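Local atomic coordinates of LacI family transcription regulator (PDB entry 4O5A), a protein that probably regulates transcription by binding DNA through a LacI-type helix-turn-helix domain and sensing a small ligand with its periplasmic-binding-protein-like domain. Residues S66-D78 and L99-M112. Residues are numbered along the deposited sequence; the frame is centred on the assembly and turned at random. Where two conformers were deposited one is given.
Sequences SRTRRIGLVLGYD and LEERDYSLLVRMSM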
ATOM      1  N   SER A  66     -28.127  10.308 -20.248  1.00 65.34           N
ATOM      2  CA  SER A  66     -26.905  11.092 -20.105  1.00 61.10           C
ATOM      3  C   SER A  66     -25.850  10.293 -19.336  1.00 57.48           C
ATOM      4  O   SER A  66     -26.171   9.308 -18.673  1.00 68.00           O
ATOM      5  CB  SER A  66     -27.202  12.409 -19.386  1.00 64.49           C
ATOM      6  OG  SER A  66     -26.164  13.350 -19.592  1.00 71.52           O
ATOM      7  N   ARG A  67     -24.590  10.706 -19.434  1.00 40.46           N
ATOM      8  CA  ARG A  67     -23.520  10.021 -18.714  0.52 33.13           C
ATOM      9  C   ARG A  67     -22.789  10.973 -17.780  1.00 33.98           C
ATOM     10  O   ARG A  67     -22.554  12.137 -18.114  1.00 36.83           O
ATOM     11  CB  ARG A  67     -22.533   9.363 -19.682  0.52 35.42           C
ATOM     12  CG  ARG A  67     -23.105   8.155 -20.409  0.52 41.82           C
ATOM     13  CD  ARG A  67     -22.419   7.914 -21.750  0.52 43.74           C
ATOM     14  NE  ARG A  67     -21.094   7.324 -21.602  0.52 46.38           N
ATOM     15  CZ  ARG A  67     -20.746   6.136 -22.087  0.52 38.09           C
ATOM     16  NH1 ARG A  67     -21.617   5.401 -22.774  0.52 37.98           N
ATOM     17  NH2 ARG A  67     -19.520   5.689 -21.897  0.52 38.09           N
ATOM     18  N   THR A  68     -22.448  10.474 -16.599  1.00 33.53           N
ATOM     19  CA  THR A  68     -21.730  11.274 -15.622  1.00 27.85           C
ATOM     20  C   THR A  68     -20.243  11.131 -15.860  1.00 25.40           C
ATOM     21  O   THR A  68     -19.447  11.961 -15.404  1.00 25.68           O
ATOM     22  CB  THR A  68     -22.020  10.826 -14.171  1.00 28.18           C
ATOM     23  OG1 THR A  68     -21.599   9.468 -13.996  1.00 27.41           O
ATOM     24  CG2 THR A  68     -23.501  10.951 -13.839  1.00 32.88           C
ATOM     25  N   ARG A  69     -19.867  10.056 -16.552  1.00 22.86           N
ATOM     26  CA  ARG A  69     -18.465   9.687 -16.747  1.00 22.08           C
ATOM     27  C   ARG A  69     -17.745   9.405 -15.436  1.00 21.62           C
ATOM     28  O   ARG A  69     -16.554   9.685 -15.303  1.00 22.90           O
ATOM     29  CB  ARG A  69     -17.715  10.727 -17.590  1.00 23.06           C
ATOM     30  CG  ARG A  69     -18.457  11.094 -18.870  1.00 31.37           C
ATOM     31  CD  ARG A  69     -17.553  11.774 -19.883  1.00 39.21           C
ATOM     32  NE  ARG A  69     -16.797  10.780 -20.641  1.00 46.60           N
ATOM     33  CZ  ARG A  69     -17.276  10.109 -21.689  1.00 46.61           C
ATOM     34  NH1 ARG A  69     -16.517   9.217 -22.307  1.00 33.67           N
ATOM     35  NH2 ARG A  69     -18.515  10.324 -22.120  1.00 54.09           N
ATOM     36  N   ARG A  70     -18.478   8.844 -14.477  1.00 20.68           N
ATOM     37  CA  ARG A  70     -17.924   8.472 -13.175  1.00 20.58           C
ATOM     38  C   ARG A  70     -18.282   7.036 -12.856  1.00 25.22           C
ATOM     39  O   ARG A  70     -19.365   6.567 -13.213  1.00 22.73           O
ATOM     40  CB  ARG A  70     -18.464   9.389 -12.063  1.00 20.64           C
ATOM     41  CG  ARG A  70     -18.045  10.844 -12.198  1.00 22.06           C
ATOM     42  CD  ARG A  70     -18.462  11.673 -10.996  1.00 26.01           C
ATOM     43  NE  ARG A  70     -19.899  11.945 -10.941  1.00 27.60           N
ATOM     44  CZ  ARG A  70     -20.488  12.983 -11.527  1.00 29.11           C
ATOM     45  NH1 ARG A  70     -19.769  13.837 -12.241  1.00 26.96           N
ATOM     46  NH2 ARG A  70     -21.801  13.165 -11.416  1.00 30.19           N
ATOM     47  N   ILE A  71     -17.353   6.346 -12.201  1.00 19.95           N
ATOM     48  CA  ILE A  71     -17.576   5.007 -11.680  1.00 21.50           C
ATOM     49  C   ILE A  71     -17.502   5.149 -10.174  1.00 21.20           C
ATOM     50  O   ILE A  71     -16.550   5.743  -9.666  1.00 25.14           O
ATOM     51  CB  ILE A  71     -16.432   4.050 -12.083  1.00 25.28           C
ATOM     52  CG1 ILE A  71     -16.249   4.020 -13.600  1.00 30.63           C
ATOM     53  CG2 ILE A  71     -16.651   2.660 -11.487  1.00 22.62           C
ATOM     54  CD1 ILE A  71     -17.453   3.500 -14.364  1.00 23.96           C
ATOM     55  N   GLY A  72     -18.480   4.613  -9.445  1.00 20.34           N
ATOM     56  CA  GLY A  72     -18.446   4.723  -7.993  1.00 21.55           C
ATOM     57  C   GLY A  72     -17.746   3.577  -7.283  1.00 20.21           C
ATOM     58  O   GLY A  72     -17.912   2.402  -7.648  1.00 22.45           O
ATOM     59  N   LEU A  73     -16.962   3.918  -6.261  1.00 19.58           N
ATOM     60  CA  LEU A  73     -16.287   2.939  -5.417  1.00 20.51           C
ATOM     61  C   LEU A  73     -16.351   3.394  -3.981  1.00 28.10           C
ATOM     62  O   LEU A  73     -15.881   4.486  -3.649  1.00 22.38           O
ATOM     63  CB  LEU A  73     -14.818   2.776  -5.842  1.00 20.28           C
ATOM     64  CG  LEU A  73     -13.949   1.896  -4.942  1.00 24.75           C
ATOM     65  CD1 LEU A  73     -14.523   0.490  -4.852  1.00 29.02           C
ATOM     66  CD2 LEU A  73     -12.536   1.853  -5.478  1.00 28.39           C
ATOM     67  N   VAL A  74     -16.938   2.573  -3.117  1.00 25.53           N
ATOM     68  CA  VAL A  74     -16.889   2.871  -1.691  1.00 22.79           C
ATOM     69  C   VAL A  74     -15.804   2.030  -1.038  1.00 29.81           C
ATOM     70  O   VAL A  74     -15.817   0.803  -1.134  1.00 30.13           O
ATOM     71  CB  VAL A  74     -18.239   2.639  -0.994  1.00 26.30           C
ATOM     72  CG1 VAL A  74     -18.142   3.033   0.469  1.00 26.16           C
ATOM     73  CG2 VAL A  74     -19.324   3.465  -1.667  1.00 29.18           C
ATOM     74  N   LEU A  75     -14.847   2.697  -0.403  1.00 23.12           N
ATOM     75  CA  LEU A  75     -13.781   2.000   0.318  1.00 30.76           C
ATOM     76  C   LEU A  75     -14.080   1.950   1.810  1.00 37.28           C
ATOM     77  O   LEU A  75     -14.851   2.762   2.326  1.00 38.58           O
ATOM     78  CB  LEU A  75     -12.437   2.688   0.088  1.00 32.02           C
ATOM     79  CG  LEU A  75     -11.907   2.695  -1.341  1.00 32.48           C
ATOM     80  CD1 LEU A  75     -10.620   3.505  -1.427  1.00 37.36           C
ATOM     81  CD2 LEU A  75     -11.676   1.272  -1.795  1.00 38.86           C
ATOM     82  N   GLY A  76     -13.466   1.004   2.514  1.00 35.72           N
ATOM     83  CA  GLY A  76     -13.649   0.925   3.952  1.00 32.20           C
ATOM     84  C   GLY A  76     -12.577   1.725   4.664  1.00 41.19           C
ATOM     85  O   GLY A  76     -11.417   1.702   4.251  1.00 45.29           O
ATOM     86  N   TYR A  77     -12.950   2.439   5.721  1.00 38.47           N
ATOM     87  CA  TYR A  77     -11.980   3.235   6.468  1.00 39.57           C
ATOM     88  C   TYR A  77     -10.939   2.333   7.128  1.00 50.17           C
ATOM     89  O   TYR A  77     -11.289   1.357   7.799  1.00 48.14           O
ATOM     90  CB  TYR A  77     -12.673   4.104   7.518  1.00 38.86           C
ATOM     91  CG  TYR A  77     -11.717   4.952   8.331  1.00 40.95           C
ATOM     92  CD1 TYR A  77     -11.067   6.042   7.763  1.00 40.75           C
ATOM     93  CD2 TYR A  77     -11.466   4.665   9.663  1.00 42.75           C
ATOM     94  CE1 TYR A  77     -10.195   6.823   8.504  1.00 40.31           C
ATOM     95  CE2 TYR A  77     -10.593   5.437  10.411  1.00 46.62           C
ATOM     96  CZ  TYR A  77      -9.962   6.515   9.824  1.00 45.66           C
ATOM     97  OH  TYR A  77      -9.095   7.284  10.568  1.00 47.12           O
ATOM     98  N   ASP A  78      -9.667   2.687   6.935  1.00 57.55           N
ATOM     99  CA  ASP A  78      -8.518   1.866   7.326  1.00 64.01           C
ATOM    100  C   ASP A  78      -8.500   0.532   6.593  1.00 69.12           C
ATOM    101  O   ASP A  78      -8.399   0.498   5.367  1.00 71.04           O
ATOM    102  CB  ASP A  78      -8.449   1.651   8.839  1.00 62.92           C
ATOM    103  CG  ASP A  78      -7.826   2.817   9.558  1.00 61.80           C
ATOM    104  OD1 ASP A  78      -7.135   3.614   8.888  1.00 61.26           O
ATOM    105  OD2 ASP A  78      -8.020   2.932  10.787  1.00 63.95           O
ATOM    106  N   LEU A  99     -10.083   3.635 -17.547  1.00 22.62           N
ATOM    107  CA  LEU A  99     -11.035   4.747 -17.476  1.00 20.60           C
ATOM    108  C   LEU A  99     -10.501   5.982 -18.196  1.00 17.89           C
ATOM    109  O   LEU A  99     -11.271   6.717 -18.810  1.00 22.56           O
ATOM    110  CB  LEU A  99     -11.397   5.083 -16.025  1.00 22.96           C
ATOM    111  CG  LEU A  99     -12.061   3.943 -15.254  1.00 19.53           C
ATOM    112  CD1 LEU A  99     -12.221   4.346 -13.796  1.00 20.99           C
ATOM    113  CD2 LEU A  99     -13.416   3.571 -15.888  1.00 22.68           C
ATOM    114  N   GLU A 100      -9.181   6.191 -18.151  1.00 20.71           N
ATOM    115  CA  GLU A 100      -8.586   7.362 -18.810  1.00 22.06           C
ATOM    116  C   GLU A 100      -8.755   7.329 -20.317  1.00 23.29           C
ATOM    117  O   GLU A 100      -8.840   8.382 -20.955  1.00 23.53           O
ATOM    118  CB  GLU A 100      -7.101   7.495 -18.478  1.00 25.55           C
ATOM    119  CG  GLU A 100      -6.830   8.000 -17.071  1.00 26.69           C
ATOM    120  CD  GLU A 100      -7.287   9.430 -16.864  1.00 34.28           C
ATOM    121  OE1 GLU A 100      -7.155  10.244 -17.808  1.00 33.42           O
ATOM    122  OE2 GLU A 100      -7.774   9.745 -15.749  1.00 29.31           O
ATOM    123  N   GLU A 101      -8.792   6.125 -20.881  1.00 22.17           N
ATOM    124  CA  GLU A 101      -9.001   5.963 -22.323  1.00 20.60           C
ATOM    125  C   GLU A 101     -10.334   6.546 -22.781  1.00 20.43           C
ATOM    126  O   GLU A 101     -10.482   6.893 -23.954  1.00 24.39           O
ATOM    127  CB  GLU A 101      -8.918   4.475 -22.720  1.00 21.70           C
ATOM    128  CG  GLU A 101      -7.551   3.856 -22.513  1.00 27.31           C
ATOM    129  CD  GLU A 101      -7.484   2.399 -22.943  1.00 34.30           C
ATOM    130  OE1 GLU A 101      -7.913   2.077 -24.071  1.00 49.85           O
ATOM    131  OE2 GLU A 101      -6.987   1.571 -22.156  1.00 44.82           O
ATOM    132  N   ARG A 102     -11.301   6.641 -21.867  1.00 19.40           N
ATOM    133  CA  ARG A 102     -12.636   7.144 -22.199  1.00 25.10           C
ATOM    134  C   ARG A 102     -12.965   8.399 -21.395  1.00 26.60           C
ATOM    135  O   ARG A 102     -14.132   8.792 -21.313  1.00 25.87           O
ATOM    136  CB  ARG A 102     -13.707   6.099 -21.856  1.00 33.47           C
ATOM    137  CG  ARG A 102     -13.480   4.703 -22.409  1.00 36.95           C
ATOM    138  CD  ARG A 102     -14.107   4.548 -23.775  1.00 29.78           C
ATOM    139  NE  ARG A 102     -15.527   4.908 -23.789  1.00 28.03           N
ATOM    140  CZ  ARG A 102     -16.540   4.042 -23.749  1.00 33.08           C
ATOM    141  NH1 ARG A 102     -16.311   2.738 -23.698  1.00 31.00           N
ATOM    142  NH2 ARG A 102     -17.794   4.482 -23.778  1.00 26.34           N
ATOM    143  N   ASP A 103     -11.946   8.996 -20.780  1.00 22.17           N
ATOM    144  CA  ASP A 103     -12.125  10.215 -19.979  1.00 19.23           C
ATOM    145  C   ASP A 103     -13.133  10.028 -18.834  1.00 28.39           C
ATOM    146  O   ASP A 103     -13.943  10.902 -18.521  1.00 30.23           O
ATOM    147  CB  ASP A 103     -12.462  11.399 -20.872  1.00 23.68           C
ATOM    148  CG  ASP A 103     -11.315  11.749 -21.800  1.00 38.22           C
ATOM    149  OD1 ASP A 103     -10.232  12.119 -21.290  1.00 36.99           O
ATOM    150  OD2 ASP A 103     -11.481  11.625 -23.030  1.00 35.42           O
ATOM    151  N   TYR A 104     -13.065   8.862 -18.213  1.00 23.01           N
ATOM    152  CA  TYR A 104     -13.892   8.551 -17.068  1.00 20.49           C
ATOM    153  C   TYR A 104     -13.074   8.794 -15.811  1.00 20.98           C
ATOM    154  O   TYR A 104     -11.841   8.772 -15.859  1.00 23.26           O
ATOM    155  CB  TYR A 104     -14.326   7.081 -17.131  1.00 20.55           C
ATOM    156  CG  TYR A 104     -15.743   6.908 -17.621  1.00 20.75           C
ATOM    157  CD1 TYR A 104     -16.089   7.223 -18.919  1.00 21.92           C
ATOM    158  CD2 TYR A 104     -16.737   6.440 -16.772  1.00 22.95           C
ATOM    159  CE1 TYR A 104     -17.390   7.076 -19.371  1.00 26.84           C
ATOM    160  CE2 TYR A 104     -18.042   6.285 -17.216  1.00 22.67           C
ATOM    161  CZ  TYR A 104     -18.358   6.606 -18.510  1.00 25.00           C
ATOM    162  OH  TYR A 104     -19.645   6.469 -18.970  1.00 29.02           O
ATOM    163  N   SER A 105     -13.763   9.013 -14.692  1.00 18.08           N
ATOM    164  CA  SER A 105     -13.119   9.211 -13.388  1.00 18.67           C
ATOM    165  C   SER A 105     -13.666   8.197 -12.399  1.00 21.26           C
ATOM    166  O   SER A 105     -14.747   7.645 -12.597  1.00 21.57           O
ATOM    167  CB  SER A 105     -13.427  10.606 -12.824  1.00 26.04           C
ATOM    168  OG  SER A 105     -13.023  11.645 -13.683  1.00 33.60           O
ATOM    169  N   LEU A 106     -12.931   7.979 -11.316  1.00 18.06           N
ATOM    170  CA  LEU A 106     -13.415   7.142 -10.228  1.00 19.24           C
ATOM    171  C   LEU A 106     -13.913   8.063  -9.114  1.00 20.95           C
ATOM    172  O   LEU A 106     -13.185   8.970  -8.680  1.00 22.25           O
ATOM    173  CB  LEU A 106     -12.259   6.303  -9.694  1.00 22.11           C
ATOM    174  CG  LEU A 106     -12.552   5.138  -8.754  1.00 28.53           C
ATOM    175  CD1 LEU A 106     -13.229   4.005  -9.520  1.00 25.44           C
ATOM    176  CD2 LEU A 106     -11.255   4.646  -8.095  1.00 29.75           C
ATOM    177  N   LEU A 107     -15.135   7.835  -8.645  1.00 18.16           N
ATOM    178  CA  LEU A 107     -15.671   8.627  -7.545  1.00 18.91           C
ATOM    179  C   LEU A 107     -15.554   7.784  -6.276  1.00 20.77           C
ATOM    180  O   LEU A 107     -16.148   6.709  -6.183  1.00 23.39           O
ATOM    181  CB  LEU A 107     -17.130   9.003  -7.809  1.00 18.96           C
ATOM    182  CG  LEU A 107     -17.709  10.045  -6.847  1.00 24.82           C
ATOM    183  CD1 LEU A 107     -17.100  11.418  -7.103  1.00 26.16           C
ATOM    184  CD2 LEU A 107     -19.225  10.102  -6.947  1.00 27.29           C
ATOM    185  N   VAL A 108     -14.777   8.267  -5.311  1.00 16.27           N
ATOM    186  CA  VAL A 108     -14.448   7.473  -4.133  1.00 19.68           C
ATOM    187  C   VAL A 108     -15.084   8.043  -2.883  1.00 24.47           C
ATOM    188  O   VAL A 108     -14.911   9.225  -2.560  1.00 23.30           O
ATOM    189  CB  VAL A 108     -12.933   7.395  -3.926  1.00 20.97           C
ATOM    190  CG1 VAL A 108     -12.602   6.637  -2.630  1.00 23.20           C
ATOM    191  CG2 VAL A 108     -12.274   6.731  -5.117  1.00 24.32           C
ATOM    192  N   ARG A 109     -15.833   7.200  -2.178  1.00 20.79           N
ATOM    193  CA  ARG A 109     -16.307   7.556  -0.856  1.00 20.60           C
ATOM    194  C   ARG A 109     -15.851   6.517   0.161  1.00 25.66           C
ATOM    195  O   ARG A 109     -15.317   5.478  -0.208  1.00 26.78           O
ATOM    196  CB  ARG A 109     -17.822   7.778  -0.834  1.00 24.95           C
ATOM    197  CG  ARG A 109     -18.196   9.137  -1.417  1.00 28.85           C
ATOM    198  CD  ARG A 109     -19.619   9.566  -1.120  1.00 30.22           C
ATOM    199  NE  ARG A 109     -19.903   9.704   0.298  1.00 29.92           N
ATOM    200  CZ  ARG A 109     -20.997  10.292   0.774  1.00 39.88           C
ATOM    201  NH1 ARG A 109     -21.889  10.800  -0.067  1.00 41.29           N
ATOM    202  NH2 ARG A 109     -21.202  10.382   2.080  1.00 41.05           N
HETATM  203  N   MSE A 110     -16.039   6.817   1.434  1.00 24.07           N
HETATM  204  CA  MSE A 110     -15.421   6.031   2.492  1.00 28.32           C
HETATM  205  C   MSE A 110     -16.502   5.640   3.483  1.00 32.92           C
HETATM  206  O   MSE A 110     -17.172   6.506   4.046  1.00 34.33           O
HETATM  207  CB  MSE A 110     -14.329   6.878   3.177  1.00 30.68           C
HETATM  208  CG  MSE A 110     -13.389   6.160   4.166  1.00 38.61           C
HETATM  209 SE   MSE A 110     -11.993   5.069   3.329  0.32 35.96          SE
HETATM  210  CE  MSE A 110     -11.604   6.170   1.783  1.00 36.68           C
ATOM    211  N   SER A 111     -16.692   4.341   3.699  1.00 34.36           N
ATOM    212  CA  SER A 111     -17.630   3.911   4.733  1.00 40.39           C
ATOM    213  C   SER A 111     -16.917   3.773   6.083  1.00 37.12           C
ATOM    214  O   SER A 111     -15.877   3.116   6.196  1.00 36.21           O
ATOM    215  CB  SER A 111     -18.354   2.620   4.343  1.00 50.32           C
ATOM    216  OG  SER A 111     -17.505   1.498   4.451  1.00 55.31           O
HETATM  217  N   MSE A 112     -17.467   4.424   7.097  1.00 35.26           N
HETATM  218  CA  MSE A 112     -16.838   4.470   8.419  1.00 46.01           C
HETATM  219  C   MSE A 112     -17.450   3.417   9.331  1.00 56.29           C
HETATM  220  O   MSE A 112     -16.921   3.125  10.408  1.00 61.68           O
HETATM  221  CB  MSE A 112     -17.005   5.860   9.047  1.00 47.44           C
HETATM  222  CG  MSE A 112     -16.691   7.024   8.111  1.00 53.35           C
HETATM  223 SE   MSE A 112     -14.813   7.129   7.566  0.37 42.25          SE
HETATM  224  CE  MSE A 112     -14.034   7.410   9.332  1.00 50.95           C
TER
HETATM  225  O   HOH W   1     -14.632  12.177 -15.822  1.00 34.70           O
HETATM  226  O   HOH W   2     -17.015   7.487 -24.339  1.00 38.61           O
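Strands 70-76 and 105-111 pair in parallel, from Arg70 beside Ser105 to Gly76 beside Ser111. With helix 88-99 between them they form a beta-alpha-beta crossover in the parallel sheet of one subdomain of the periplasmic-binding-protein-like fold. Eight backbone hydrogen bonds join the strands, from Ser105 N to Arg69 O (2.9 Å) through to Tyr77 N and Ser111 O. Strand 105-111 ends the sheet within the chain, but its Leu106 to Val108 pair antiparallel with a strand of the second subunit. On the face toward helix 88-99, Ile71 packs CG1 on Leu99 CD2 (3.7 Å), and Leu75 CD1 meets Val108 CG1. Where the strands begin, Arg69 CA sits over the centre of the Tyr104 ring, a CH-pi contact of 3.5 Å to the centroid. Ile71 CD1 touches the same ring at Tyr104 CD2 (3.9 Å). Replacing Tyr104 by an alanine would probably uncover Arg69 CA and open a gap beside Ile71. Arg69 bends at chi3 (83°), bringing NH1 to Arg102 O at 2.6 Å, nearly straight and in the guanidinium plane. At the far end, Met112 CE lies over the Tyr77 ring face, 3.5 Å from Tyr77 CG.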